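PDB 4A34: Rbsd/fucu transport protein family protein from Streptococcus pneumoniae, which binds L-fucose and probably catalyses the interconversion of its alpha and beta anomers. Local coordinates for residues V48-L53 / T124-L129; Q72-V77 / S128-I133. All blocks are in the same frame, centred on the assembly; numbering follows the deposited sequence.

Contact 1 (48-53 / 124-129) and contact 2 (72-77 / 128-133) lie with their centres about 12 Å apart and share Ser128 and Leu129, so the loop from strand 120-124 to strand 133-136 runs through both. Along the chain, the start of helix 50-60 comes first, then strand 71-74 and the residues after it, and last the loop that meets each in turn. Strand 71-74 and the two strands flanking the loop belong to one mixed sheet. The contacts also touch directly, with Ile50 packed on Ala131 and Ile133. The arrangement holds the start of the loop to a helix and its far end, with Tyr130 and Asn132, beside the fucose.

Contact 1: residues V48-L53 / T124-L129; sequences VNIPEL and TGETSL. With FUL (beta-L-fucopyranose), chain B.
Gly125 N donates to Val48 O (2.6 Å, N-H...O angle 162°), joining the residues before helix 50-60 to the loop that follows strand 120-124. Val48 O also lies 3.2 Å from Thr124 CB. Beside this bond Ile50 fills the angle between Thr124 and Glu126. Ile50 CG1 is anti to the carbonyl carbon, which brings the longer branch to the loop; it passes Thr124 OG1 and CG2, and CD1 goes on to rest against Glu126 CB and reach Ala131 O. Thr124 OG1 is hydrogen-bonded to Ala29 O and takes a weak bond from Glu126 N, while Thr124 CG2 packs on Leu53 CD2 at 3.9 Å.

Glu126 can be followed outward from the backbone. Glu126 CB lies 3.7 Å from Ile50 CD1; the two side chains cross at about a right angle. CG is anti to the backbone N and stays near the same Ile50 branch, with Ala131 CB close by. The bend at chi2 (47°) sets the carboxylate between the helix start and the loop residues that follow it. Glu126 OE1 lies off the amino end of helix 50-60, 3.5 Å from Ile50 N, with Asn49 CB and Pro51 CD around it. The amide of Asn49 and this carboxylate are 31° apart in plane. Glu126 OE2 accepts from Ser128 N at 2.8 Å through the lone pair turned away from the other oxygen. Ile85 of helix 85-93 touches both Glu126 and Pro51.

The helix dipole would probably favour the negative charge, though the nearby carboxylate of Glu52 would oppose this in part. The bond from Ser128 N probably helps hold the bend that leads to Leu129, a residue of the fucose pocket.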
ATOM      1  N   VAL I  48      28.146   7.297  -7.251  1.00 35.29           N
ATOM      2  CA  VAL I  48      29.310   6.895  -6.461  1.00 35.52           C
ATOM      3  C   VAL I  48      30.121   5.750  -7.106  1.00 35.78           C
ATOM      4  O   VAL I  48      29.563   4.805  -7.680  1.00 35.64           O
ATOM      5  CB  VAL I  48      28.899   6.489  -5.032  1.00 35.78           C
ATOM      6  CG1 VAL I  48      30.116   6.499  -4.096  1.00 35.95           C
ATOM      7  CG2 VAL I  48      27.806   7.425  -4.494  1.00 35.53           C
ATOM      8  N   ASN I  49      31.443   5.871  -7.010  1.00 35.85           N
ATOM      9  CA  ASN I  49      32.378   4.838  -7.444  1.00 35.87           C
ATOM     10  C   ASN I  49      32.647   3.916  -6.259  1.00 35.84           C
ATOM     11  O   ASN I  49      32.564   4.350  -5.101  1.00 36.06           O
ATOM     12  CB  ASN I  49      33.683   5.471  -7.966  1.00 35.82           C
ATOM     13  CG  ASN I  49      33.506   6.171  -9.320  1.00 35.85           C
ATOM     14  OD1 ASN I  49      32.744   5.714 -10.176  1.00 36.94           O
ATOM     15  ND2 ASN I  49      34.227   7.271  -9.521  1.00 34.22           N
ATOM     16  N   ILE I  50      32.968   2.655  -6.542  1.00 35.44           N
ATOM     17  CA  ILE I  50      33.004   1.615  -5.506  1.00 35.03           C
ATOM     18  C   ILE I  50      34.167   1.692  -4.503  1.00 35.12           C
ATOM     19  O   ILE I  50      33.927   1.495  -3.315  1.00 35.20           O
ATOM     20  CB  ILE I  50      32.844   0.180  -6.101  1.00 34.88           C
ATOM     21  CG1 ILE I  50      31.478   0.058  -6.792  1.00 34.36           C
ATOM     22  CG2 ILE I  50      33.023  -0.887  -5.009  1.00 34.44           C
ATOM     23  CD1 ILE I  50      31.229  -1.225  -7.584  1.00 33.32           C
ATOM     24  N   PRO I  51      35.415   1.973  -4.961  1.00 35.22           N
ATOM     25  CA  PRO I  51      36.510   2.100  -3.980  1.00 35.35           C
ATOM     26  C   PRO I  51      36.234   3.137  -2.890  1.00 35.28           C
ATOM     27  O   PRO I  51      36.526   2.885  -1.720  1.00 34.98           O
ATOM     28  CB  PRO I  51      37.740   2.507  -4.827  1.00 35.43           C
ATOM     29  CG  PRO I  51      37.257   2.699  -6.225  1.00 35.32           C
ATOM     30  CD  PRO I  51      35.919   2.019  -6.350  1.00 35.55           C
ATOM     31  N   GLU I  52      35.663   4.279  -3.277  1.00 35.70           N
ATOM     32  CA  GLU I  52      35.217   5.294  -2.316  1.00 36.28           C
ATOM     33  C   GLU I  52      34.210   4.697  -1.331  1.00 35.98           C
ATOM     34  O   GLU I  52      34.367   4.821  -0.115  1.00 36.33           O
ATOM     35  CB  GLU I  52      34.593   6.504  -3.026  1.00 36.79           C
ATOM     36  CG  GLU I  52      35.568   7.390  -3.798  1.00 38.71           C
ATOM     37  CD  GLU I  52      35.603   7.070  -5.286  1.00 41.89           C
ATOM     38  OE1 GLU I  52      36.099   5.980  -5.663  1.00 42.73           O
ATOM     39  OE2 GLU I  52      35.149   7.925  -6.080  1.00 42.90           O
ATOM     40  N   LEU I  53      33.189   4.034  -1.864  1.00 35.51           N
ATOM     41  CA  LEU I  53      32.152   3.425  -1.039  1.00 35.17           C
ATOM     42  C   LEU I  53      32.673   2.274  -0.164  1.00 34.88           C
ATOM     43  O   LEU I  53      32.202   2.089   0.965  1.00 34.38           O
ATOM     44  CB  LEU I  53      30.987   2.948  -1.921  1.00 35.20           C
ATOM     45  CG  LEU I  53      29.660   2.638  -1.228  1.00 34.89           C
ATOM     46  CD1 LEU I  53      29.189   3.841  -0.453  1.00 35.03           C
ATOM     47  CD2 LEU I  53      28.614   2.230  -2.249  1.00 35.54           C
ATOM     48  N   THR I 124      25.946   1.257  -7.992  1.00 30.85           N
ATOM     49  CA  THR I 124      26.875   2.374  -7.980  1.00 31.22           C
ATOM     50  C   THR I 124      27.080   2.907  -9.396  1.00 31.49           C
ATOM     51  O   THR I 124      26.470   2.414 -10.345  1.00 31.42           O
ATOM     52  CB  THR I 124      28.219   1.957  -7.380  1.00 31.30           C
ATOM     53  OG1 THR I 124      28.881   1.084  -8.299  1.00 31.73           O
ATOM     54  CG2 THR I 124      28.027   1.254  -6.025  1.00 30.55           C
ATOM     55  N   GLY I 125      27.930   3.922  -9.529  1.00 31.88           N
ATOM     56  CA  GLY I 125      28.209   4.528 -10.824  1.00 32.29           C
ATOM     57  C   GLY I 125      29.488   4.006 -11.443  1.00 32.75           C
ATOM     58  O   GLY I 125      29.947   4.528 -12.458  1.00 32.63           O
ATOM     59  N   GLU I 126      30.050   2.966 -10.830  1.00 33.20           N
ATOM     60  CA  GLU I 126      31.306   2.367 -11.263  1.00 33.59           C
ATOM     61  C   GLU I 126      31.284   1.845 -12.712  1.00 34.22           C
ATOM     62  O   GLU I 126      30.557   0.897 -13.040  1.00 33.93           O
ATOM     63  CB  GLU I 126      31.688   1.247 -10.303  1.00 33.39           C
ATOM     64  CG  GLU I 126      33.060   0.675 -10.551  1.00 33.63           C
ATOM     65  CD  GLU I 126      34.110   1.756 -10.719  1.00 33.15           C
ATOM     66  OE1 GLU I 126      34.495   2.379  -9.706  1.00 33.83           O
ATOM     67  OE2 GLU I 126      34.541   1.981 -11.862  1.00 32.67           O
ATOM     68  N   THR I 127      32.099   2.464 -13.566  1.00 34.87           N
ATOM     69  CA  THR I 127      32.144   2.102 -14.987  1.00 35.36           C
ATOM     70  C   THR I 127      33.122   0.967 -15.279  1.00 35.91           C
ATOM     71  O   THR I 127      33.122   0.418 -16.390  1.00 36.09           O
ATOM     72  CB  THR I 127      32.506   3.306 -15.875  1.00 35.51           C
ATOM     73  OG1 THR I 127      33.770   3.843 -15.461  1.00 35.73           O
ATOM     74  CG2 THR I 127      31.432   4.384 -15.798  1.00 34.44           C
ATOM     75  N   SER I 128      33.945   0.620 -14.289  1.00 36.13           N
ATOM     76  CA  SER I 128      34.926  -0.459 -14.430  1.00 36.78           C
ATOM     77  C   SER I 128      34.262  -1.838 -14.430  1.00 36.91           C
ATOM     78  O   SER I 128      33.321  -2.070 -13.669  1.00 37.55           O
ATOM     79  CB  SER I 128      35.972  -0.381 -13.321  1.00 36.74           C
ATOM     80  OG  SER I 128      36.635  -1.620 -13.181  1.00 38.24           O
ATOM     81  N   LEU I 129      34.759  -2.746 -15.270  1.00 36.88           N
ATOM     82  CA  LEU I 129      34.150  -4.073 -15.425  1.00 36.75           C
ATOM     83  C   LEU I 129      34.527  -5.038 -14.305  1.00 36.39           C
ATOM     84  O   LEU I 129      35.603  -4.932 -13.719  1.00 36.40           O
ATOM     85  CB  LEU I 129      34.507  -4.703 -16.776  1.00 36.72           C
ATOM     86  CG  LEU I 129      34.112  -4.048 -18.102  1.00 37.61           C
ATOM     87  CD1 LEU I 129      32.733  -3.396 -18.029  1.00 38.43           C
ATOM     88  CD2 LEU I 129      35.177  -3.043 -18.556  1.00 38.66           C
TER
HETATM   89  C1  FUL B1144      28.170  -8.152 -15.471  1.00 44.27           C
HETATM   90  C2  FUL B1144      28.701  -6.826 -14.910  1.00 43.71           C
HETATM   91  O2  FUL B1144      28.360  -6.646 -13.555  1.00 43.62           O
HETATM   92  C3  FUL B1144      30.222  -6.854 -15.034  1.00 43.39           C
HETATM   93  O3  FUL B1144      30.787  -5.644 -14.606  1.00 44.43           O
HETATM   94  C4  FUL B1144      30.625  -7.115 -16.474  1.00 43.43           C
HETATM   95  O4  FUL B1144      30.133  -6.064 -17.263  1.00 43.17           O
HETATM   96  C5  FUL B1144      29.989  -8.421 -16.932  1.00 43.95           C
HETATM   97  C6  FUL B1144      30.436  -8.790 -18.341  1.00 43.18           C
HETATM   98  O5  FUL B1144      28.576  -8.281 -16.826  1.00 44.32           O
HETATM   99  O1  FUL B1144      26.770  -8.239 -15.389  1.00 45.68           O

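Contact 2: residues Q72-V77 / S128-I133; sequences QFMNVV and SLYANI. With FUL (beta-L-fucopyranose), chain B.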
ATOM      1  N   GLN I  72      33.690 -11.522  -1.812  1.00 36.58           N
ATOM      2  CA  GLN I  72      33.677 -12.216  -3.097  1.00 36.50           C
ATOM      3  C   GLN I  72      33.754 -11.237  -4.251  1.00 36.62           C
ATOM      4  O   GLN I  72      33.089 -10.202  -4.241  1.00 36.85           O
ATOM      5  CB  GLN I  72      32.421 -13.077  -3.268  1.00 36.37           C
ATOM      6  CG  GLN I  72      32.338 -14.304  -2.385  1.00 36.06           C
ATOM      7  CD  GLN I  72      31.757 -13.988  -1.030  1.00 36.45           C
ATOM      8  OE1 GLN I  72      30.618 -13.517  -0.916  1.00 36.27           O
ATOM      9  NE2 GLN I  72      32.541 -14.230   0.012  1.00 36.43           N
ATOM     10  N   PHE I  73      34.568 -11.561  -5.248  1.00 36.88           N
ATOM     11  CA  PHE I  73      34.562 -10.805  -6.490  1.00 37.37           C
ATOM     12  C   PHE I  73      33.911 -11.658  -7.569  1.00 37.79           C
ATOM     13  O   PHE I  73      33.613 -12.827  -7.334  1.00 37.90           O
ATOM     14  CB  PHE I  73      35.970 -10.362  -6.904  1.00 37.35           C
ATOM     15  CG  PHE I  73      36.671  -9.480  -5.899  1.00 36.92           C
ATOM     16  CD1 PHE I  73      35.962  -8.747  -4.954  1.00 37.34           C
ATOM     17  CD2 PHE I  73      38.054  -9.356  -5.928  1.00 36.95           C
ATOM     18  CE1 PHE I  73      36.625  -7.928  -4.034  1.00 36.99           C
ATOM     19  CE2 PHE I  73      38.721  -8.540  -5.014  1.00 36.94           C
ATOM     20  CZ  PHE I  73      38.006  -7.830  -4.063  1.00 36.35           C
ATOM     21  N   MET I  74      33.656 -11.067  -8.729  1.00 38.48           N
ATOM     22  CA  MET I  74      33.089 -11.805  -9.846  1.00 39.55           C
ATOM     23  C   MET I  74      34.200 -12.110 -10.833  1.00 40.38           C
ATOM     24  O   MET I  74      34.775 -11.192 -11.418  1.00 40.28           O
ATOM     25  CB  MET I  74      31.980 -11.001 -10.529  1.00 39.44           C
ATOM     26  CG  MET I  74      31.436 -11.645 -11.808  1.00 39.54           C
ATOM     27  SD  MET I  74      30.253 -10.619 -12.705  1.00 40.04           S
ATOM     28  CE  MET I  74      28.792 -10.806 -11.681  1.00 39.79           C
ATOM     29  N   ASN I  75      34.491 -13.395 -11.023  1.00 41.68           N
ATOM     30  CA  ASN I  75      35.567 -13.807 -11.921  1.00 43.07           C
ATOM     31  C   ASN I  75      35.286 -13.479 -13.389  1.00 43.62           C
ATOM     32  O   ASN I  75      34.133 -13.409 -13.810  1.00 43.59           O
ATOM     33  CB  ASN I  75      35.890 -15.294 -11.757  1.00 43.34           C
ATOM     34  CG  ASN I  75      37.381 -15.585 -11.911  1.00 44.64           C
ATOM     35  OD1 ASN I  75      38.106 -14.857 -12.600  1.00 45.54           O
ATOM     36  ND2 ASN I  75      37.847 -16.646 -11.258  1.00 45.85           N
ATOM     37  N   VAL I  76      36.357 -13.272 -14.151  1.00 44.45           N
ATOM     38  CA  VAL I  76      36.260 -12.970 -15.584  1.00 45.33           C
ATOM     39  C   VAL I  76      36.048 -14.218 -16.457  1.00 45.85           C
ATOM     40  O   VAL I  76      36.442 -15.318 -16.090  1.00 46.02           O
ATOM     41  CB  VAL I  76      37.519 -12.195 -16.089  1.00 45.45           C
ATOM     42  CG1 VAL I  76      37.660 -10.854 -15.363  1.00 45.00           C
ATOM     43  CG2 VAL I  76      38.787 -13.035 -15.926  1.00 44.87           C
ATOM     44  N   VAL I  77      35.406 -14.030 -17.605  1.00 46.68           N
ATOM     45  CA  VAL I  77      35.366 -15.039 -18.658  1.00 47.36           C
ATOM     46  C   VAL I  77      36.454 -14.660 -19.657  1.00 48.01           C
ATOM     47  O   VAL I  77      36.601 -13.488 -19.985  1.00 48.56           O
ATOM     48  CB  VAL I  77      33.982 -15.068 -19.350  1.00 47.12           C
ATOM     49  CG1 VAL I  77      34.074 -15.637 -20.755  1.00 47.30           C
ATOM     50  CG2 VAL I  77      32.985 -15.875 -18.526  1.00 47.38           C
ATOM     51  N   SER I 128      33.945   0.620 -14.289  1.00 36.13           N
ATOM     52  CA  SER I 128      34.926  -0.459 -14.430  1.00 36.78           C
ATOM     53  C   SER I 128      34.262  -1.838 -14.430  1.00 36.91           C
ATOM     54  O   SER I 128      33.321  -2.070 -13.669  1.00 37.55           O
ATOM     55  CB  SER I 128      35.972  -0.381 -13.321  1.00 36.74           C
ATOM     56  OG  SER I 128      36.635  -1.620 -13.181  1.00 38.24           O
ATOM     57  N   LEU I 129      34.759  -2.746 -15.270  1.00 36.88           N
ATOM     58  CA  LEU I 129      34.150  -4.073 -15.425  1.00 36.75           C
ATOM     59  C   LEU I 129      34.527  -5.038 -14.305  1.00 36.39           C
ATOM     60  O   LEU I 129      35.603  -4.932 -13.719  1.00 36.40           O
ATOM     61  CB  LEU I 129      34.507  -4.703 -16.776  1.00 36.72           C
ATOM     62  CG  LEU I 129      34.112  -4.048 -18.102  1.00 37.61           C
ATOM     63  CD1 LEU I 129      32.733  -3.396 -18.029  1.00 38.43           C
ATOM     64  CD2 LEU I 129      35.177  -3.043 -18.556  1.00 38.66           C
ATOM     65  N   TYR I 130      33.626  -5.982 -14.028  1.00 36.04           N
ATOM     66  CA  TYR I 130      33.845  -7.042 -13.046  1.00 35.55           C
ATOM     67  C   TYR I 130      34.280  -6.453 -11.705  1.00 35.23           C
ATOM     68  O   TYR I 130      35.254  -6.903 -11.089  1.00 35.13           O
ATOM     69  CB  TYR I 130      34.855  -8.066 -13.583  1.00 35.52           C
ATOM     70  CG  TYR I 130      34.372  -8.826 -14.804  1.00 36.09           C
ATOM     71  CD1 TYR I 130      33.586  -9.972 -14.667  1.00 36.40           C
ATOM     72  CD2 TYR I 130      34.700  -8.403 -16.097  1.00 36.66           C
ATOM     73  CE1 TYR I 130      33.137 -10.676 -15.772  1.00 35.93           C
ATOM     74  CE2 TYR I 130      34.252  -9.104 -17.219  1.00 36.42           C
ATOM     75  CZ  TYR I 130      33.471 -10.248 -17.042  1.00 36.76           C
ATOM     76  OH  TYR I 130      33.016 -10.970 -18.130  1.00 37.42           O
ATOM     77  N   ALA I 131      33.528  -5.442 -11.265  1.00 34.85           N
ATOM     78  CA  ALA I 131      33.929  -4.563 -10.159  1.00 34.48           C
ATOM     79  C   ALA I 131      33.037  -4.754  -8.946  1.00 34.14           C
ATOM     80  O   ALA I 131      33.127  -4.008  -7.966  1.00 34.23           O
ATOM     81  CB  ALA I 131      33.901  -3.101 -10.613  1.00 34.32           C
ATOM     82  N   ASN I 132      32.182  -5.763  -9.031  1.00 33.39           N
ATOM     83  CA  ASN I 132      31.190  -6.045  -8.025  1.00 32.78           C
ATOM     84  C   ASN I 132      31.829  -6.715  -6.818  1.00 32.51           C
ATOM     85  O   ASN I 132      32.750  -7.503  -6.973  1.00 32.59           O
ATOM     86  CB  ASN I 132      30.127  -6.951  -8.641  1.00 32.80           C
ATOM     87  CG  ASN I 132      29.503  -6.349  -9.885  1.00 32.68           C
ATOM     88  OD1 ASN I 132      28.666  -5.457  -9.793  1.00 33.95           O
ATOM     89  ND2 ASN I 132      29.903  -6.839 -11.056  1.00 32.14           N
ATOM     90  N   ILE I 133      31.352  -6.399  -5.618  1.00 32.23           N
ATOM     91  CA  ILE I 133      31.889  -7.005  -4.401  1.00 32.44           C
ATOM     92  C   ILE I 133      30.730  -7.487  -3.550  1.00 32.63           C
ATOM     93  O   ILE I 133      29.669  -6.881  -3.579  1.00 33.32           O
ATOM     94  CB  ILE I 133      32.728  -5.996  -3.554  1.00 32.40           C
ATOM     95  CG1 ILE I 133      33.719  -5.211  -4.415  1.00 32.93           C
ATOM     96  CG2 ILE I 133      33.478  -6.706  -2.435  1.00 31.42           C
ATOM     97  CD1 ILE I 133      34.514  -4.178  -3.635  1.00 34.18           C
TER
HETATM   98  C1  FUL B1144      28.170  -8.152 -15.471  1.00 44.27           C
HETATM   99  C2  FUL B1144      28.701  -6.826 -14.910  1.00 43.71           C
HETATM  100  O2  FUL B1144      28.360  -6.646 -13.555  1.00 43.62           O
HETATM  101  C3  FUL B1144      30.222  -6.854 -15.034  1.00 43.39           C
HETATM  102  O3  FUL B1144      30.787  -5.644 -14.606  1.00 44.43           O
HETATM  103  C4  FUL B1144      30.625  -7.115 -16.474  1.00 43.43           C
HETATM  104  O4  FUL B1144      30.133  -6.064 -17.263  1.00 43.17           O
HETATM  105  C5  FUL B1144      29.989  -8.421 -16.932  1.00 43.95           C
HETATM  106  C6  FUL B1144      30.436  -8.790 -18.341  1.00 43.18           C
HETATM  107  O5  FUL B1144      28.576  -8.281 -16.826  1.00 44.32           O
HETATM  108  O1  FUL B1144      26.770  -8.239 -15.389  1.00 45.68           O
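Val76 and Tyr130 meet face-on: Val76 CG1 makes a CH-pi contact over one side of the Tyr130 ring, 4.0 Å from its centroid. The opposite face is covered by the fucose, whose C4 lies 4.1 Å above the ring plane near its centre. Met74 adds a Met-aromatic contact from an oblique direction, Met74 SD lying 3.9 Å from Tyr130 CD1; CG anti to the backbone N (chi1 174°) sends the chain toward the loop, and SD also lies near Asn132 ND2.

Apolar contact continues at Phe73, where Ile133 CG2 meets the ring edge in its plane, 3.7 Å from Phe73 CE1. Here the two side chains run side by side.

Polar contacts across the segments are slight: Ile133 CA approaches Gln72 O at 3.4 Å in a CA-H...O contact. Stronger bonds go to the sugar. Tyr130 N donates to fucose O3 (2.9 Å), and Asn132 ND2 to O2 at the same length. Tyr130 OH is also hydrogen-bonded to Asp80, and Asn132 OD1 accepts from the backbone N of Asp30, whose carboxylate binds the sugar too; these bonds probably fix how both groups are turned.

Tyr66 and Val139 of a neighbouring subunit pack on Tyr130 and Leu129, and its His22 ND1 is hydrogen-bonded to the sugar. An aromatic platform beneath a pyranose is characteristic of sugar-binding sites; here it forms part of the RbsD/FucU-family pocket between subunits.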